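Local coordinates for protein putative isomerase YbhH (Escherichia coli, PDB 6OTV) that probably acts as an isomerase of the PrpF family, although its substrate and the reaction it catalyses are not established, at residues A[173-178]-A[190-195]; A[285-290]-A[319-324]. All blocks are in the same frame, centred on the assembly; numbering follows the deposited sequence.

Following the chain from the N terminus, the loop after strand 158-163 supplies residues 173-178, and after strand 182-184 the chain returns along strand 187-193, where contact 1 closes a short loop of mostly strand and turn. Contact 2 opens only later, at the C-terminal end of helix 279-290, and closes about thirty residues on, at strand 315-322. The two therefore follow in series, neither nested nor crossed. Contact 1 fixes a loop on strand 187-193; contact 2 seats a helix on strand 315-322. They meet where Met194 and Ile192 of contact 1 pack on Ser287 and Ser288 of the helix, with Met194 CE 3.3 Å from Ser287 OG.

Contact 1 of 2, residues A[173-178]-A[190-195]; sequences KVFPTD and TCIDMA. With EDO (1,2-ethanediol), chain M.
Val174 and Ile192 lie side by side at the apolar centre, pointing the same way, with Val174 CG1 3.8 Å from Ile192 CG1. Both CG1 atoms stand anti to their backbone nitrogens (chi1 172° and -172°), which brings the two branches together. The same methyl of Val174 rests over one face of the Phe175 ring, offset toward the rim. At the ring's edge, near its plane, Phe175 CD1 meets Cys191 O at 3.3 Å, and CE1 reaches the Thr190 methyl. Farther along the loop, Thr177 CG2 touches Cys191 CB, while Met238 and helix 221-237 pack against this pair.

The backbone joins through one short bond, Asp193 N to Val174 O at 2.7 Å, with an N-H...O angle of 155° and the donor tilted modestly from the carbonyl plane. Ile192 CA adds a CA-H...O contact to the same oxygen at 3.2 Å. Asp193 CB lies 3.3 Å from Lys173 O, and the Asp193 side chain crosses that of Pro176 at about a right angle; OD2 takes bonds from the backbone N of Lys170 and Thr171, and OD1 pairs with Thr169 OG1. On the outer side of the loop, Val174 N donates to O2 and Phe175 N to O1 of one ethanediol, probably from the crystallisation liquor, both bonds nearly straight. At the solvent-exposed edge, the extended Lys173 chain carries NZ to Asp178 OD2, a 3.1 Å salt bridge on the syn lone pair. The loop, folded by a type I beta turn from Phe175 to Asp178, is tied through Val174 O to strand 187-193, which pairs antiparallel with strands 182-184 and 197-202.

Contact 2 of 2, residues A[285-290]-A[319-324]; sequences ISSSCA and VHLSNE. With EDO (1,2-ethanediol), chain O.
Ser286 OG is hydrogen-bonded to two carbonyl oxygens of the preceding turn, those of Ala282 and Ile283, which must share its one proton, and it also touches Val319 CG1 at 3.4 Å. Its torsion (chi1 62°) sets the hydroxyl between the backbone N and the carbonyl carbon, where it can bond back to that turn and still present the oxygen to the valine methyl. Val319 CB also lies against Ser286 CB, 4.0 Å away. Leu321 follows with its two methyls divided: CD1 touches Ser286 O at 3.3 Å and Ala290 CB at 3.6 Å, whereas CD2 lies more loosely near Ser286 OG. Val319 and Leu321 point to the helix, and His320 between them points away, so one strand face packs on helix 279-290, with the short axes 9.4 Å apart at -44°. This is consistent with the DAP epimerase-like fold, in which a curled, mostly antiparallel sheet wraps around a central helix; Ile308 of the neighbouring strand 306-312 touches both Ser286 and Leu321. Farther along 319-324, an ethanediol, probably from the crystallisation liquor, bridges Ser322 OG, at 3.0 Å from its O2, and Glu324 N, which donates to O1 at 2.9 Å; Thr330 O binds it too.

Contact 1 of 2, residues A[173-178]-A[190-195]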
ATOM      1  N   LYS A 173       2.260  16.567   5.910  1.00 67.49           N
ATOM      2  CA  LYS A 173       0.978  17.246   6.003  1.00 71.33           C
ATOM      3  C   LYS A 173       0.593  17.774   4.629  1.00 62.79           C
ATOM      4  O   LYS A 173       1.453  18.139   3.824  1.00 58.58           O
ATOM      5  CB  LYS A 173       1.017  18.405   7.011  1.00 76.71           C
ATOM      6  CG  LYS A 173       1.236  17.982   8.456  1.00 83.05           C
ATOM      7  CD  LYS A 173       1.107  19.169   9.402  1.00 88.30           C
ATOM      8  CE  LYS A 173       1.273  18.750  10.855  1.00 92.51           C
ATOM      9  NZ  LYS A 173       1.055  19.889  11.794  1.00 95.31           N
ATOM     10  N   VAL A 174      -0.715  17.799   4.364  1.00 61.28           N
ATOM     11  CA  VAL A 174      -1.200  18.383   3.118  1.00 56.80           C
ATOM     12  C   VAL A 174      -0.919  19.878   3.093  1.00 56.93           C
ATOM     13  O   VAL A 174      -0.462  20.423   2.082  1.00 48.22           O
ATOM     14  CB  VAL A 174      -2.698  18.082   2.929  1.00 49.75           C
ATOM     15  CG1 VAL A 174      -3.249  18.856   1.742  1.00 45.20           C
ATOM     16  CG2 VAL A 174      -2.919  16.587   2.747  1.00 51.68           C
ATOM     17  N   PHE A 175      -1.175  20.563   4.208  1.00 56.02           N
ATOM     18  CA  PHE A 175      -0.863  21.980   4.365  1.00 53.87           C
ATOM     19  C   PHE A 175       0.204  22.115   5.443  1.00 60.63           C
ATOM     20  O   PHE A 175      -0.119  22.199   6.637  1.00 58.18           O
ATOM     21  CB  PHE A 175      -2.117  22.780   4.726  1.00 49.10           C
ATOM     22  CG  PHE A 175      -3.213  22.662   3.706  1.00 51.62           C
ATOM     23  CD1 PHE A 175      -3.192  23.433   2.552  1.00 48.31           C
ATOM     24  CD2 PHE A 175      -4.257  21.769   3.891  1.00 47.38           C
ATOM     25  CE1 PHE A 175      -4.193  23.318   1.605  1.00 40.61           C
ATOM     26  CE2 PHE A 175      -5.266  21.651   2.947  1.00 50.55           C
ATOM     27  CZ  PHE A 175      -5.233  22.427   1.801  1.00 39.17           C
ATOM     28  N   PRO A 176       1.489  22.129   5.075  1.00 63.70           N
ATOM     29  CA  PRO A 176       2.547  22.169   6.098  1.00 68.15           C
ATOM     30  C   PRO A 176       2.500  23.400   6.983  1.00 71.61           C
ATOM     31  O   PRO A 176       2.900  23.325   8.151  1.00 71.53           O
ATOM     32  CB  PRO A 176       3.836  22.127   5.265  1.00 71.32           C
ATOM     33  CG  PRO A 176       3.431  21.530   3.957  1.00 69.23           C
ATOM     34  CD  PRO A 176       2.034  22.005   3.713  1.00 63.97           C
ATOM     35  N   THR A 177       2.031  24.535   6.466  1.00 66.78           N
ATOM     36  CA  THR A 177       1.908  25.746   7.266  1.00 62.32           C
ATOM     37  C   THR A 177       0.670  25.747   8.154  1.00 67.05           C
ATOM     38  O   THR A 177       0.438  26.735   8.857  1.00 71.47           O
ATOM     39  CB  THR A 177       1.873  26.981   6.361  1.00 56.55           C
ATOM     40  OG1 THR A 177       0.638  27.008   5.636  1.00 49.80           O
ATOM     41  CG2 THR A 177       3.031  26.956   5.375  1.00 55.37           C
ATOM     42  N   ASP A 178      -0.124  24.675   8.127  1.00 67.85           N
ATOM     43  CA  ASP A 178      -1.381  24.567   8.867  1.00 69.75           C
ATOM     44  C   ASP A 178      -2.391  25.634   8.456  1.00 63.26           C
ATOM     45  O   ASP A 178      -3.337  25.917   9.198  1.00 66.24           O
ATOM     46  CB  ASP A 178      -1.146  24.613  10.382  1.00 81.46           C
ATOM     47  CG  ASP A 178      -0.205  23.524  10.859  1.00 89.61           C
ATOM     48  OD1 ASP A 178       1.024  23.736  10.810  1.00 94.97           O
ATOM     49  OD2 ASP A 178      -0.695  22.455  11.276  1.00 93.22           O
ATOM     50  N   THR A 190      -1.110  29.648  -1.557  1.00 49.85           N
ATOM     51  CA  THR A 190      -1.475  28.401  -0.897  1.00 49.75           C
ATOM     52  C   THR A 190      -0.286  27.454  -0.915  1.00 48.11           C
ATOM     53  O   THR A 190       0.280  27.179  -1.978  1.00 43.43           O
ATOM     54  CB  THR A 190      -2.686  27.739  -1.566  1.00 44.57           C
ATOM     55  OG1 THR A 190      -3.880  28.437  -1.191  1.00 50.56           O
ATOM     56  CG2 THR A 190      -2.802  26.282  -1.141  1.00 43.14           C
ATOM     57  N   CYS A 191       0.092  26.966   0.262  1.00 50.68           N
ATOM     58  CA  CYS A 191       1.165  25.993   0.404  1.00 52.19           C
ATOM     59  C   CYS A 191       0.547  24.616   0.607  1.00 49.32           C
ATOM     60  O   CYS A 191      -0.150  24.385   1.600  1.00 55.58           O
ATOM     61  CB  CYS A 191       2.080  26.359   1.571  1.00 55.88           C
ATOM     62  SG  CYS A 191       2.883  27.967   1.387  1.00 57.90           S
ATOM     63  N   ILE A 192       0.792  23.711  -0.338  1.00 45.22           N
ATOM     64  CA  ILE A 192       0.203  22.381  -0.305  1.00 48.47           C
ATOM     65  C   ILE A 192       1.260  21.364  -0.718  1.00 51.89           C
ATOM     66  O   ILE A 192       2.125  21.638  -1.557  1.00 44.87           O
ATOM     67  CB  ILE A 192      -1.054  22.295  -1.203  1.00 44.66           C
ATOM     68  CG1 ILE A 192      -1.774  20.959  -1.014  1.00 50.97           C
ATOM     69  CG2 ILE A 192      -0.690  22.509  -2.661  1.00 43.29           C
ATOM     70  CD1 ILE A 192      -3.092  20.872  -1.757  1.00 46.74           C
ATOM     71  N   ASP A 193       1.199  20.189  -0.096  1.00 57.44           N
ATOM     72  CA  ASP A 193       2.128  19.088  -0.336  1.00 53.46           C
ATOM     73  C   ASP A 193       1.302  17.887  -0.788  1.00 52.25           C
ATOM     74  O   ASP A 193       0.878  17.068   0.032  1.00 52.14           O
ATOM     75  CB  ASP A 193       2.941  18.784   0.926  1.00 57.95           C
ATOM     76  CG  ASP A 193       4.072  17.800   0.679  1.00 58.05           C
ATOM     77  OD1 ASP A 193       4.316  17.432  -0.489  1.00 60.13           O
ATOM     78  OD2 ASP A 193       4.722  17.394   1.663  1.00 55.65           O
ATOM     79  N   MET A 194       1.059  17.797  -2.097  1.00 47.95           N
ATOM     80  CA  MET A 194       0.325  16.687  -2.708  1.00 40.81           C
ATOM     81  C   MET A 194       1.144  16.199  -3.898  1.00 43.64           C
ATOM     82  O   MET A 194       1.179  16.862  -4.940  1.00 42.87           O
ATOM     83  CB  MET A 194      -1.078  17.109  -3.137  1.00 41.86           C
ATOM     84  CG  MET A 194      -2.151  16.889  -2.081  1.00 53.00           C
ATOM     85  SD  MET A 194      -2.486  15.142  -1.764  1.00 58.26           S
ATOM     86  CE  MET A 194      -3.120  14.614  -3.352  1.00 64.20           C
ATOM     87  N   ALA A 195       1.816  15.056  -3.726  1.00 43.10           N
ATOM     88  CA  ALA A 195       2.723  14.474  -4.715  1.00 48.09           C
ATOM     89  C   ALA A 195       3.948  15.355  -4.953  1.00 49.81           C
ATOM     90  O   ALA A 195       4.983  14.873  -5.423  1.00 53.56           O
ATOM     91  CB  ALA A 195       1.997  14.203  -6.037  1.00 50.83           C
TER
HETATM   92  C1  EDO M 411      -3.550  18.719   7.207  1.00 66.09           C
HETATM   93  O1  EDO M 411      -2.562  19.528   6.556  1.00 63.37           O
HETATM   94  C2  EDO M 411      -3.689  17.385   6.482  1.00 65.38           C
HETATM   95  O2  EDO M 411      -2.422  16.718   6.448  1.00 60.71           O

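Contact 2 of 2, residues A[285-290]-A[319-324]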
ATOM      1  N   ILE A 285      -1.967  20.837  -7.957  1.00 28.03           N
ATOM      2  CA  ILE A 285      -2.845  21.923  -8.389  1.00 27.43           C
ATOM      3  C   ILE A 285      -4.296  21.458  -8.428  1.00 28.51           C
ATOM      4  O   ILE A 285      -5.199  22.156  -7.951  1.00 32.25           O
ATOM      5  CB  ILE A 285      -2.392  22.460  -9.756  1.00 28.26           C
ATOM      6  CG1 ILE A 285      -0.975  23.016  -9.657  1.00 31.33           C
ATOM      7  CG2 ILE A 285      -3.357  23.525 -10.252  1.00 29.73           C
ATOM      8  CD1 ILE A 285      -0.243  23.024 -10.971  1.00 41.62           C
ATOM      9  N   SER A 286      -4.544  20.280  -9.005  1.00 26.30           N
ATOM     10  CA  SER A 286      -5.908  19.765  -9.053  1.00 26.19           C
ATOM     11  C   SER A 286      -6.463  19.546  -7.650  1.00 32.40           C
ATOM     12  O   SER A 286      -7.656  19.761  -7.406  1.00 34.10           O
ATOM     13  CB  SER A 286      -5.953  18.467  -9.862  1.00 30.60           C
ATOM     14  OG  SER A 286      -5.166  17.459  -9.248  1.00 40.81           O
ATOM     15  N   SER A 287      -5.606  19.129  -6.711  1.00 27.64           N
ATOM     16  CA  SER A 287      -6.046  18.938  -5.332  1.00 33.45           C
ATOM     17  C   SER A 287      -6.497  20.251  -4.706  1.00 34.82           C
ATOM     18  O   SER A 287      -7.530  20.301  -4.028  1.00 39.37           O
ATOM     19  CB  SER A 287      -4.925  18.313  -4.501  1.00 37.36           C
ATOM     20  OG  SER A 287      -4.602  17.019  -4.974  1.00 34.97           O
ATOM     21  N   SER A 288      -5.732  21.324  -4.917  1.00 31.64           N
ATOM     22  CA  SER A 288      -6.130  22.619  -4.378  1.00 35.97           C
ATOM     23  C   SER A 288      -7.454  23.087  -4.965  1.00 32.09           C
ATOM     24  O   SER A 288      -8.197  23.819  -4.305  1.00 37.61           O
ATOM     25  CB  SER A 288      -5.042  23.659  -4.635  1.00 35.40           C
ATOM     26  OG  SER A 288      -4.936  23.954  -6.017  1.00 38.40           O
ATOM     27  N   CYS A 289      -7.772  22.669  -6.194  1.00 29.94           N
ATOM     28  CA  CYS A 289      -9.074  23.004  -6.766  1.00 34.77           C
ATOM     29  C   CYS A 289     -10.211  22.332  -6.009  1.00 36.99           C
ATOM     30  O   CYS A 289     -11.308  22.894  -5.915  1.00 41.41           O
ATOM     31  CB  CYS A 289      -9.131  22.609  -8.242  1.00 35.85           C
ATOM     32  SG  CYS A 289      -8.061  23.569  -9.334  1.00 31.92           S
ATOM     33  N   ALA A 290      -9.976  21.134  -5.472  1.00 37.29           N
ATOM     34  CA  ALA A 290     -11.024  20.396  -4.781  1.00 36.95           C
ATOM     35  C   ALA A 290     -11.069  20.686  -3.289  1.00 42.16           C
ATOM     36  O   ALA A 290     -12.154  20.665  -2.699  1.00 48.38           O
ATOM     37  CB  ALA A 290     -10.843  18.891  -5.002  1.00 34.87           C
ATOM     38  N   VAL A 319      -6.858  15.286 -14.762  1.00 27.32           N
ATOM     39  CA  VAL A 319      -6.613  14.611 -13.493  1.00 26.60           C
ATOM     40  C   VAL A 319      -7.962  14.240 -12.899  1.00 30.47           C
ATOM     41  O   VAL A 319      -8.832  15.103 -12.738  1.00 31.47           O
ATOM     42  CB  VAL A 319      -5.817  15.485 -12.508  1.00 28.32           C
ATOM     43  CG1 VAL A 319      -5.525  14.704 -11.227  1.00 26.22           C
ATOM     44  CG2 VAL A 319      -4.528  15.982 -13.142  1.00 25.58           C
ATOM     45  N   HIS A 320      -8.143  12.958 -12.599  0.52 29.05           N
ATOM     46  CA  HIS A 320      -9.354  12.483 -11.945  0.52 30.05           C
ATOM     47  C   HIS A 320      -9.115  12.442 -10.442  0.52 30.92           C
ATOM     48  O   HIS A 320      -8.185  11.777  -9.972  0.52 35.45           O
ATOM     49  CB  HIS A 320      -9.761  11.104 -12.462  0.52 31.47           C
ATOM     50  CG  HIS A 320     -11.046  10.601 -11.880  0.52 38.19           C
ATOM     51  ND1 HIS A 320     -11.090   9.678 -10.856  0.52 40.58           N
ATOM     52  CD2 HIS A 320     -12.334  10.904 -12.169  0.52 40.50           C
ATOM     53  CE1 HIS A 320     -12.350   9.429 -10.545  0.52 38.25           C
ATOM     54  NE2 HIS A 320     -13.124  10.160 -11.327  0.52 31.57           N
ATOM     55  N   LEU A 321      -9.942  13.164  -9.697  1.00 31.44           N
ATOM     56  CA  LEU A 321      -9.882  13.186  -8.245  1.00 30.87           C
ATOM     57  C   LEU A 321     -11.031  12.377  -7.655  1.00 42.65           C
ATOM     58  O   LEU A 321     -12.073  12.177  -8.285  1.00 49.76           O
ATOM     59  CB  LEU A 321      -9.930  14.622  -7.716  1.00 32.54           C
ATOM     60  CG  LEU A 321      -8.653  15.446  -7.861  1.00 42.59           C
ATOM     61  CD1 LEU A 321      -8.759  16.710  -7.032  1.00 45.77           C
ATOM     62  CD2 LEU A 321      -7.444  14.633  -7.436  1.00 40.75           C
ATOM     63  N   SER A 322     -10.825  11.922  -6.423  1.00 40.97           N
ATOM     64  CA  SER A 322     -11.763  11.042  -5.740  1.00 34.84           C
ATOM     65  C   SER A 322     -11.394  11.007  -4.265  1.00 45.07           C
ATOM     66  O   SER A 322     -10.215  11.086  -3.909  1.00 43.83           O
ATOM     67  CB  SER A 322     -11.732   9.630  -6.340  1.00 42.16           C
ATOM     68  OG  SER A 322     -12.277   8.676  -5.448  1.00 64.19           O
ATOM     69  N   ASN A 323     -12.409  10.890  -3.412  1.00 46.20           N
ATOM     70  CA  ASN A 323     -12.160  10.853  -1.973  1.00 47.24           C
ATOM     71  C   ASN A 323     -13.302  10.104  -1.300  1.00 46.97           C
ATOM     72  O   ASN A 323     -14.444  10.571  -1.325  1.00 54.85           O
ATOM     73  CB  ASN A 323     -12.019  12.266  -1.415  1.00 43.03           C
ATOM     74  CG  ASN A 323     -11.375  12.288  -0.040  1.00 51.53           C
ATOM     75  OD1 ASN A 323     -11.400  11.296   0.688  1.00 51.55           O
ATOM     76  ND2 ASN A 323     -10.792  13.427   0.321  1.00 51.05           N
ATOM     77  N   GLU A 324     -12.995   8.953  -0.704  1.00 47.57           N
ATOM     78  CA  GLU A 324     -13.971   8.199   0.072  1.00 50.09           C
ATOM     79  C   GLU A 324     -13.949   8.549   1.552  1.00 53.47           C
ATOM     80  O   GLU A 324     -14.791   8.045   2.302  1.00 65.89           O
ATOM     81  CB  GLU A 324     -13.738   6.693  -0.085  1.00 56.15           C
ATOM     82  CG  GLU A 324     -14.048   6.153  -1.469  1.00 62.34           C
ATOM     83  CD  GLU A 324     -15.526   5.898  -1.681  1.00 71.16           C
ATOM     84  OE1 GLU A 324     -16.311   6.090  -0.726  1.00 76.16           O
ATOM     85  OE2 GLU A 324     -15.904   5.498  -2.803  1.00 70.63           O
TER
HETATM   86  C1  EDO O 413     -10.125   6.714  -0.902  1.00 46.36           C
HETATM   87  O1  EDO O 413     -10.269   8.049  -0.400  1.00 36.53           O
HETATM   88  C2  EDO O 413      -9.854   6.725  -2.404  1.00 42.36           C
HETATM   89  O2  EDO O 413     -11.013   7.187  -3.107  1.00 47.38           O